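Local coordinates for transcriptional regulator (PDB 1Z4E), which probably acts as an acyltransferase of the GNAT family, although it is named a transcriptional regulator, and assembles as a dimer in the crystal, at residues 44-49 with 55-60; 132-137 with 142-147. All blocks are in the same frame, centred on the assembly; numbering follows the deposited sequence.

Contact 1 of 2, residues 44-49 with 55-60; sequences RAFKEI and NELIVA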
loop_
_atom_site.group_PDB
_atom_site.type_symbol
_atom_site.label_atom_id
_atom_site.label_comp_id
_atom_site.label_asym_id
_atom_site.label_seq_id
_atom_site.Cartn_x
_atom_site.Cartn_y
_atom_site.Cartn_z
ATOM N N ARG A 44 -4.589 8.376 -18.286
ATOM C CA ARG A 44 -3.669 7.246 -18.377
ATOM C C ARG A 44 -3.735 6.394 -17.114
ATOM O O ARG A 44 -3.679 5.166 -17.177
ATOM C CB ARG A 44 -2.238 7.747 -18.597
ATOM C CG ARG A 44 -2.010 8.248 -20.012
ATOM C CD ARG A 44 -0.703 9.012 -20.164
ATOM N NE ARG A 44 -0.557 9.527 -21.524
ATOM C CZ ARG A 44 0.185 10.582 -21.848
ATOM N NH1 ARG A 44 0.849 11.237 -20.906
ATOM N NH2 ARG A 44 0.258 10.986 -23.111
ATOM N N ALA A 45 -3.847 7.053 -15.967
ATOM C CA ALA A 45 -3.926 6.346 -14.695
ATOM C C ALA A 45 -5.237 5.570 -14.618
ATOM O O ALA A 45 -5.254 4.412 -14.203
ATOM C CB ALA A 45 -3.823 7.340 -13.526
ATOM N N PHE A 46 -6.334 6.206 -15.024
ATOM C CA PHE A 46 -7.638 5.552 -14.993
ATOM C C PHE A 46 -7.628 4.272 -15.810
ATOM O O PHE A 46 -8.145 3.246 -15.370
ATOM C CB PHE A 46 -8.746 6.470 -15.525
ATOM C CG PHE A 46 -10.119 5.869 -15.415
ATOM C CD1 PHE A 46 -10.840 5.960 -14.224
ATOM C CD2 PHE A 46 -10.663 5.141 -16.475
ATOM C CE1 PHE A 46 -12.082 5.331 -14.085
ATOM C CE2 PHE A 46 -11.906 4.507 -16.346
ATOM C CZ PHE A 46 -12.615 4.601 -15.148
ATOM N N LYS A 47 -7.049 4.336 -17.008
ATOM C CA LYS A 47 -6.976 3.173 -17.887
ATOM C C LYS A 47 -6.167 2.032 -17.272
ATOM O O LYS A 47 -6.547 0.865 -17.381
ATOM C CB LYS A 47 -6.368 3.564 -19.240
ATOM C CG LYS A 47 -7.249 4.478 -20.093
ATOM C CD LYS A 47 -6.587 4.760 -21.446
ATOM C CE LYS A 47 -7.456 5.636 -22.339
ATOM N NZ LYS A 47 -6.784 5.912 -23.641
ATOM N N GLU A 48 -5.047 2.368 -16.637
ATOM C CA GLU A 48 -4.201 1.353 -16.008
ATOM C C GLU A 48 -4.957 0.678 -14.865
ATOM O O GLU A 48 -4.913 -0.542 -14.713
ATOM C CB GLU A 48 -2.916 1.990 -15.474
ATOM C CG GLU A 48 -2.038 2.604 -16.553
ATOM C CD GLU A 48 -1.569 1.581 -17.571
ATOM O OE1 GLU A 48 -0.868 0.624 -17.176
ATOM O OE2 GLU A 48 -1.908 1.733 -18.767
ATOM N N ILE A 49 -5.662 1.482 -14.074
ATOM C CA ILE A 49 -6.440 0.971 -12.952
ATOM C C ILE A 49 -7.559 0.063 -13.467
ATOM O O ILE A 49 -7.780 -1.036 -12.947
ATOM C CB ILE A 49 -7.059 2.144 -12.146
ATOM C CG1 ILE A 49 -5.941 2.930 -11.445
ATOM C CG2 ILE A 49 -8.080 1.621 -11.140
ATOM C CD1 ILE A 49 -6.398 4.240 -10.805
ATOM N N ASN A 55 -7.162 -3.685 -8.777
ATOM C CA ASN A 55 -6.958 -2.270 -8.475
ATOM C C ASN A 55 -8.271 -1.616 -8.893
ATOM O O ASN A 55 -8.628 -1.644 -10.066
ATOM C CB ASN A 55 -5.787 -1.724 -9.298
ATOM C CG ASN A 55 -5.216 -0.453 -8.721
ATOM O OD1 ASN A 55 -5.533 -0.075 -7.589
ATOM N ND2 ASN A 55 -4.355 0.211 -9.485
ATOM N N GLU A 56 -8.998 -1.035 -7.941
ATOM C CA GLU A 56 -10.291 -0.453 -8.271
ATOM C C GLU A 56 -10.579 0.936 -7.732
ATOM O O GLU A 56 -10.103 1.331 -6.663
ATOM C CB GLU A 56 -11.406 -1.377 -7.778
ATOM C CG GLU A 56 -11.185 -2.850 -8.085
ATOM C CD GLU A 56 -12.259 -3.732 -7.496
ATOM O OE1 GLU A 56 -12.733 -3.426 -6.381
ATOM O OE2 GLU A 56 -12.620 -4.740 -8.141
ATOM N N LEU A 57 -11.381 1.672 -8.494
ATOM C CA LEU A 57 -11.827 2.997 -8.098
ATOM C C LEU A 57 -13.297 2.782 -7.775
ATOM O O LEU A 57 -14.063 2.272 -8.605
ATOM C CB LEU A 57 -11.652 3.998 -9.241
ATOM C CG LEU A 57 -10.216 4.495 -9.401
ATOM C CD1 LEU A 57 -10.036 5.194 -10.746
ATOM C CD2 LEU A 57 -9.889 5.435 -8.239
ATOM N N ILE A 58 -13.678 3.150 -6.561
ATOM C CA ILE A 58 -15.044 2.980 -6.084
ATOM C C ILE A 58 -15.682 4.334 -5.798
ATOM O O ILE A 58 -15.050 5.197 -5.188
ATOM C CB ILE A 58 -15.053 2.175 -4.766
ATOM C CG1 ILE A 58 -14.238 0.885 -4.936
ATOM C CG2 ILE A 58 -16.475 1.904 -4.328
ATOM C CD1 ILE A 58 -14.735 -0.033 -6.052
ATOM N N VAL A 59 -16.928 4.516 -6.234
ATOM C CA VAL A 59 -17.632 5.771 -5.987
ATOM C C VAL A 59 -18.970 5.561 -5.280
ATOM O O VAL A 59 -19.624 4.518 -5.446
ATOM C CB VAL A 59 -17.908 6.562 -7.305
ATOM C CG1 VAL A 59 -16.593 7.061 -7.914
ATOM C CG2 VAL A 59 -18.677 5.689 -8.304
ATOM N N ALA A 60 -19.344 6.550 -4.465
ATOM C CA ALA A 60 -20.615 6.572 -3.749
ATOM C C ALA A 60 -21.429 7.559 -4.580
ATOM O O ALA A 60 -20.961 8.665 -4.872
ATOM C CB ALA A 60 -20.424 7.104 -2.333
HETATM O O HOH W 1 -3.334 -1.251 -11.685
#
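Asn55 opens the strand against the base of the Ile49 side chain, its ND2 3.7 Å from Ile49 CG1. ND2 donates to a water 2.8 Å away, which reaches Glu48 O only weakly, and to Pro76 O of the second subunit, while OD1 accepts from Gln71 NE2. With Ile49 CG1 anti to the carbonyl carbon (chi1 -68°), the CG2 branch is left beside that carbon and reaches the strand backbone, 3.5 Å from Asn55 O. Glu56 points its CB away from the helix and forms salt bridges with Arg113 and Arg117; its nearest approach to the helix is by the backbone, CA lying 4.2 Å from Ile49 CG2. Helix 40-51 packs on strand 55-62 of the GNAT sheet; the axes of segments 44-49 and 55-60 come within 8.7 Å, at 116° between their directions. Leu57 turns back toward the helix, where its CD1 meets Ile49 CD1 at 3.8 Å, the two side chains crossing at about a right angle. Without the CG1-CD1 branch and CG2, as with an alanine replacing Ile49, Leu57 CD1 would probably lose a neighbour and a gap would be likely to open beside Asn55. The same Leu57 CD1 also approaches Phe46 CD1, 3.7 Å away, obliquely to the ring.

Contact 2 of 2, residues 132-137 with 142-147; sequences DALRFY and FKASHE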
loop_
_atom_site.group_PDB
_atom_site.type_symbol
_atom_site.label_atom_id
_atom_site.label_comp_id
_atom_site.label_asym_id
_atom_site.label_seq_id
_atom_site.Cartn_x
_atom_site.Cartn_y
_atom_site.Cartn_z
ATOM N N ASP A 132 -9.530 15.097 11.964
ATOM C CA ASP A 132 -10.611 14.139 12.189
ATOM C C ASP A 132 -10.487 12.769 11.524
ATOM O O ASP A 132 -11.268 11.864 11.823
ATOM C CB ASP A 132 -11.948 14.768 11.777
ATOM C CG ASP A 132 -12.167 16.139 12.400
ATOM O OD1 ASP A 132 -11.854 16.311 13.598
ATOM O OD2 ASP A 132 -12.662 17.042 11.693
ATOM N N ALA A 133 -9.517 12.604 10.635
ATOM C CA ALA A 133 -9.367 11.329 9.940
ATOM C C ALA A 133 -9.057 10.167 10.873
ATOM O O ALA A 133 -9.709 9.125 10.803
ATOM C CB ALA A 133 -8.284 11.441 8.855
ATOM N N LEU A 134 -8.069 10.340 11.751
ATOM C CA LEU A 134 -7.690 9.273 12.668
ATOM C C LEU A 134 -8.894 8.753 13.448
ATOM O O LEU A 134 -9.105 7.541 13.554
ATOM C CB LEU A 134 -6.611 9.760 13.636
ATOM C CG LEU A 134 -6.111 8.721 14.636
ATOM C CD1 LEU A 134 -5.613 7.487 13.902
ATOM C CD2 LEU A 134 -4.996 9.326 15.490
ATOM N N ARG A 135 -9.682 9.685 13.980
ATOM C CA ARG A 135 -10.883 9.367 14.748
ATOM C C ARG A 135 -11.891 8.575 13.900
ATOM O O ARG A 135 -12.493 7.607 14.366
ATOM C CB ARG A 135 -11.521 10.671 15.236
ATOM C CG ARG A 135 -12.703 10.492 16.159
ATOM C CD ARG A 135 -13.139 11.830 16.759
ATOM N NE ARG A 135 -11.993 12.631 17.185
ATOM C CZ ARG A 135 -11.521 13.674 16.508
ATOM N NH1 ARG A 135 -12.103 14.048 15.376
ATOM N NH2 ARG A 135 -10.461 14.336 16.953
ATOM N N PHE A 136 -12.077 9.012 12.661
ATOM C CA PHE A 136 -12.996 8.361 11.729
ATOM C C PHE A 136 -12.661 6.879 11.554
ATOM O O PHE A 136 -13.546 6.018 11.589
ATOM C CB PHE A 136 -12.919 9.049 10.362
ATOM C CG PHE A 136 -13.664 8.324 9.267
ATOM C CD1 PHE A 136 -15.047 8.429 9.159
ATOM C CD2 PHE A 136 -12.977 7.534 8.350
ATOM C CE1 PHE A 136 -15.736 7.758 8.146
ATOM C CE2 PHE A 136 -13.655 6.859 7.339
ATOM C CZ PHE A 136 -15.038 6.972 7.235
ATOM N N TYR A 137 -11.382 6.586 11.356
ATOM C CA TYR A 137 -10.945 5.213 11.154
ATOM C C TYR A 137 -10.917 4.366 12.422
ATOM O O TYR A 137 -11.190 3.161 12.370
ATOM C CB TYR A 137 -9.581 5.212 10.460
ATOM C CG TYR A 137 -9.706 5.651 9.022
ATOM C CD1 TYR A 137 -10.318 4.825 8.082
ATOM C CD2 TYR A 137 -9.292 6.925 8.616
ATOM C CE1 TYR A 137 -10.525 5.246 6.780
ATOM C CE2 TYR A 137 -9.497 7.360 7.304
ATOM C CZ TYR A 137 -10.117 6.511 6.394
ATOM O OH TYR A 137 -10.365 6.930 5.110
ATOM N N PHE A 142 -10.246 0.385 12.996
ATOM C CA PHE A 142 -8.854 0.383 12.556
ATOM C C PHE A 142 -7.982 0.795 13.735
ATOM O O PHE A 142 -8.422 1.539 14.620
ATOM C CB PHE A 142 -8.627 1.396 11.428
ATOM C CG PHE A 142 -9.081 0.929 10.073
ATOM C CD1 PHE A 142 -8.210 0.230 9.236
ATOM C CD2 PHE A 142 -10.362 1.223 9.616
ATOM C CE1 PHE A 142 -8.612 -0.169 7.957
ATOM C CE2 PHE A 142 -10.774 0.826 8.332
ATOM C CZ PHE A 142 -9.893 0.130 7.506
ATOM N N LYS A 143 -6.742 0.321 13.734
ATOM C CA LYS A 143 -5.784 0.664 14.778
ATOM C C LYS A 143 -4.606 1.405 14.137
ATOM O O LYS A 143 -4.074 0.961 13.120
ATOM C CB LYS A 143 -5.267 -0.605 15.472
ATOM C CG LYS A 143 -4.154 -0.337 16.484
ATOM C CD LYS A 143 -3.660 -1.616 17.155
ATOM C CE LYS A 143 -4.702 -2.203 18.106
ATOM N NZ LYS A 143 -5.000 -1.303 19.267
ATOM N N ALA A 144 -4.203 2.526 14.733
ATOM C CA ALA A 144 -3.084 3.312 14.221
ATOM C C ALA A 144 -1.786 2.725 14.788
ATOM O O ALA A 144 -1.069 3.360 15.563
ATOM C CB ALA A 144 -3.243 4.769 14.634
ATOM N N SER A 145 -1.497 1.500 14.371
ATOM C CA SER A 145 -0.335 0.757 14.829
ATOM C C SER A 145 0.984 1.107 14.152
ATOM O O SER A 145 2.053 0.841 14.706
ATOM C CB SER A 145 -0.604 -0.735 14.639
ATOM O OG SER A 145 -0.901 -1.007 13.272
ATOM N N HIS A 146 0.910 1.710 12.966
ATOM C CA HIS A 146 2.108 2.028 12.192
ATOM C C HIS A 146 2.308 3.504 11.861
ATOM O O HIS A 146 1.380 4.310 11.934
ATOM C CB HIS A 146 2.079 1.246 10.865
ATOM C CG HIS A 146 2.231 -0.239 11.023
ATOM N ND1 HIS A 146 1.392 -0.997 11.813
ATOM C CD2 HIS A 146 3.114 -1.106 10.471
ATOM C CE1 HIS A 146 1.754 -2.267 11.742
ATOM N NE2 HIS A 146 2.796 -2.361 10.936
ATOM N N GLU A 147 3.542 3.839 11.498
ATOM C CA GLU A 147 3.891 5.189 11.072
ATOM C C GLU A 147 3.779 5.120 9.551
ATOM O O GLU A 147 4.252 4.155 8.946
ATOM C CB GLU A 147 5.338 5.537 11.435
ATOM C CG GLU A 147 5.587 5.859 12.899
ATOM C CD GLU A 147 4.866 7.110 13.358
ATOM O OE1 GLU A 147 4.396 7.889 12.499
ATOM O OE2 GLU A 147 4.778 7.317 14.584
#
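Tyr137 and Phe142 form a T-shaped pair, the edge of the Tyr137 ring directed at the face of the Phe142 ring, with centroids 5.7 Å apart and planes at 86°. The touching atoms are Tyr137 CD1 and Phe142 CD2, 3.9 Å apart. One face of Tyr137 carries Phe136, whose CD2 stands 3.4 Å above the plane of the Tyr137 ring, over its centre. At the edge of Phe142 and in its plane lies Tyr137 O, 3.5 Å from Phe142 CD2. In both residues CG is anti to the carbonyl carbon (chi1 -71° in Tyr137), which fits side chains that lie side by side and point the same way.

Phe142 N donates to Tyr137 O over 3.0 Å, a backbone hydrogen bond that joins the helix to the residue before the strand. Further along, Leu134 CD1 meets Ala144 CB at 3.7 Å. Leu134 holds CG opposite the backbone N (chi1 -179°), which carries CD1 to the strand, where Ala144 is the centre of an inverse gamma turn.

Leu124 of strand 119-127 touches the side chains of Tyr137 and Phe142, while Ile111 of helix 102-116 adds to the cover of Phe142. Lys143, His146 and Glu147 pair antiparallel with a strand of the second subunit, whose Leu149 packs on Tyr137. Helix 133-140 leading into the C-terminal strand 143-152 is characteristic of the end of the GNAT fold; here that strand's pairing with the second subunit lets the sheet run on across the interface.

In the fold
From the N terminus, strand 6-9 and helix 15-24 come first; helix 40-51 then passes through three residues into strand 55-62, and contact 1 closes that short loop against the central sheet. Strands 65-76 and 84-93, helix 102-116 and strand 119-127 follow before contact 2 closes a second short connection, between helix 133-140 and strand 143-152. The two are in series, neither nested nor crossed, with centres about 24 Å apart on opposite sides of the chain's centre; the nearest atoms of contacts 1 and 2 are about 11 Å apart. Contact 1 ties a helix to the early part of the sheet, contact 2 the last helix to the last strand, and both touch the second subunit.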